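Hypothetical protein (Actinomyces odontolyticus, PDB 4MJG) is of unknown function but belongs to the DUF4853 family and is probably a bacterial lipoprotein built around a large antiparallel beta-sheet. Local coordinates at residues K99-D102 and T106-I109. Numbering follows the deposited sequence.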
ATOM      1  N   LYS A  99       6.946  16.782  -6.943  1.00 78.81           N
ATOM      2  CA  LYS A  99       7.498  18.129  -7.047  1.00 86.37           C
ATOM      3  C   LYS A  99       6.465  19.203  -6.698  1.00 79.42           C
ATOM      4  O   LYS A  99       6.840  20.303  -6.303  1.00 83.73           O
ATOM      5  CB  LYS A  99       8.110  18.346  -8.434  1.00101.40           C
ATOM      6  CG  LYS A  99       9.311  17.443  -8.683  1.00115.35           C
ATOM      7  CD  LYS A  99       9.983  17.712 -10.020  1.00122.25           C
ATOM      8  CE  LYS A  99       9.250  17.028 -11.164  1.00118.01           C
ATOM      9  NZ  LYS A  99       9.958  17.221 -12.457  1.00121.21           N
ATOM     10  N   GLN A 100       5.177  18.873  -6.789  1.00 75.84           N
ATOM     11  CA  GLN A 100       4.114  19.843  -6.513  1.00 78.15           C
ATOM     12  C   GLN A 100       2.834  19.164  -6.030  1.00 73.32           C
ATOM     13  O   GLN A 100       2.630  17.981  -6.279  1.00 66.92           O
ATOM     14  CB  GLN A 100       3.832  20.646  -7.780  1.00 84.05           C
ATOM     15  CG  GLN A 100       2.873  21.812  -7.607  1.00 89.21           C
ATOM     16  CD  GLN A 100       2.825  22.708  -8.827  1.00102.45           C
ATOM     17  OE1 GLN A 100       3.428  22.407  -9.859  1.00114.28           O
ATOM     18  NE2 GLN A 100       2.103  23.817  -8.718  1.00115.03           N
ATOM     19  N   ILE A 101       1.990  19.914  -5.320  1.00 78.61           N
ATOM     20  CA  ILE A 101       0.656  19.437  -4.937  1.00 74.43           C
ATOM     21  C   ILE A 101      -0.241  19.467  -6.173  1.00 77.53           C
ATOM     22  O   ILE A 101      -0.274  20.470  -6.888  1.00 86.36           O
ATOM     23  CB  ILE A 101       0.022  20.301  -3.820  1.00 75.10           C
ATOM     24  CG1 ILE A 101       0.924  20.317  -2.579  1.00 79.83           C
ATOM     25  CG2 ILE A 101      -1.361  19.779  -3.468  1.00 76.64           C
ATOM     26  CD1 ILE A 101       0.216  20.539  -1.252  1.00 80.74           C
ATOM     27  N   ASP A 102      -0.972  18.380  -6.421  1.00 78.94           N
ATOM     28  CA  ASP A 102      -1.829  18.278  -7.614  1.00 83.42           C
ATOM     29  C   ASP A 102      -3.169  19.016  -7.423  1.00 82.91           C
ATOM     30  O   ASP A 102      -3.335  19.765  -6.456  1.00 76.75           O
ATOM     31  CB  ASP A 102      -2.031  16.807  -8.013  1.00 86.68           C
ATOM     32  CG  ASP A 102      -3.165  16.135  -7.256  1.00101.68           C
ATOM     33  OD1 ASP A 102      -3.320  16.386  -6.041  1.00111.51           O
ATOM     34  OD2 ASP A 102      -3.905  15.350  -7.885  1.00117.02           O
ATOM     35  N   THR A 106      -3.498  17.179  -2.919  1.00 52.82           N
ATOM     36  CA  THR A 106      -2.759  16.026  -2.405  1.00 59.24           C
ATOM     37  C   THR A 106      -1.340  16.013  -2.955  1.00 56.26           C
ATOM     38  O   THR A 106      -1.112  16.409  -4.098  1.00 57.20           O
ATOM     39  CB  THR A 106      -3.434  14.685  -2.767  1.00 60.59           C
ATOM     40  OG1 THR A 106      -3.336  14.462  -4.178  1.00 67.93           O
ATOM     41  CG2 THR A 106      -4.903  14.671  -2.342  1.00 54.68           C
ATOM     42  N   ARG A 107      -0.390  15.567  -2.134  1.00 55.92           N
ATOM     43  CA  ARG A 107       1.012  15.458  -2.547  1.00 57.36           C
ATOM     44  C   ARG A 107       1.544  14.110  -2.142  1.00 57.22           C
ATOM     45  O   ARG A 107       1.386  13.701  -0.990  1.00 62.39           O
ATOM     46  CB  ARG A 107       1.862  16.545  -1.899  1.00 62.33           C
ATOM     47  CG  ARG A 107       3.211  16.745  -2.568  1.00 62.32           C
ATOM     48  CD  ARG A 107       3.987  17.872  -1.909  1.00 63.58           C
ATOM     49  NE  ARG A 107       5.298  18.058  -2.513  1.00 61.72           N
ATOM     50  CZ  ARG A 107       6.209  18.923  -2.078  1.00 67.68           C
ATOM     51  NH1 ARG A 107       5.963  19.693  -1.020  1.00 71.99           N
ATOM     52  NH2 ARG A 107       7.376  19.012  -2.700  1.00 68.29           N
ATOM     53  N   GLY A 108       2.192  13.434  -3.083  1.00 54.68           N
ATOM     54  CA  GLY A 108       2.601  12.055  -2.884  1.00 58.63           C
ATOM     55  C   GLY A 108       4.083  11.856  -2.631  1.00 61.81           C
ATOM     56  O   GLY A 108       4.920  12.605  -3.138  1.00 63.71           O
ATOM     57  N   ILE A 109       4.395  10.845  -1.823  1.00 57.84           N
ATOM     58  CA  ILE A 109       5.744  10.303  -1.729  1.00 57.66           C
ATOM     59  C   ILE A 109       5.645   8.829  -2.104  1.00 61.41           C
ATOM     60  O   ILE A 109       4.788   8.107  -1.585  1.00 55.52           O
ATOM     61  CB  ILE A 109       6.336  10.433  -0.316  1.00 59.83           C
ATOM     62  CG1 ILE A 109       6.403  11.907   0.091  1.00 61.69           C
ATOM     63  CG2 ILE A 109       7.731   9.812  -0.260  1.00 60.46           C
ATOM     64  CD1 ILE A 109       6.733  12.120   1.550  1.00 63.26           C
TER
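D102 and T106 hold this turn together through three hydrogen bonds. One carboxylate oxygen does double duty: D102 OD1 takes the hydroxyl of T106 at 2.7 Å from OG1, which comes in from above the carboxylate plane, and also the backbone N of T106 at 3.2 Å, lying nearly in line with the C-O bond. The third bond is between main chains: the N-H of D102 points at T106 O, with D102 N 3.0 Å away, in a fairly straight approach (164° at the hydrogen). The threonine hydroxyl sits between its own backbone N and carbonyl carbon (chi1 69°), which turns it to the same carboxylate oxygen that its N-H uses. With an alanine at T106, the out-of-plane hydroxyl bond is gone and D102 OD1 is likely to be left with the backbone N-H as its remaining donor from that residue, the carboxylate freer to turn. These bonds close the loop of a beta-hairpin connection, linking strand 92-97, at one margin of the antiparallel sheet, to its neighbour 107-113. D102 OD1 also receives a weak bond from D104 N inside the loop. Next to these bonds, I101 lays CG2 against the T106 backbone, 3.4 Å from N, while its CG1 meets the aliphatic part of R107, 3.9 Å from CB, the two side chains crossing at about a right angle. R107 runs on extended past I101, its CG 4.0 Å from Q100 O. The guanidinium is tied back to D98, whose carbonyl O accepts from R107 NE, while OD2 of the same aspartate takes G108 N; on the strand's other flank, R107 pairs through its backbone with F123.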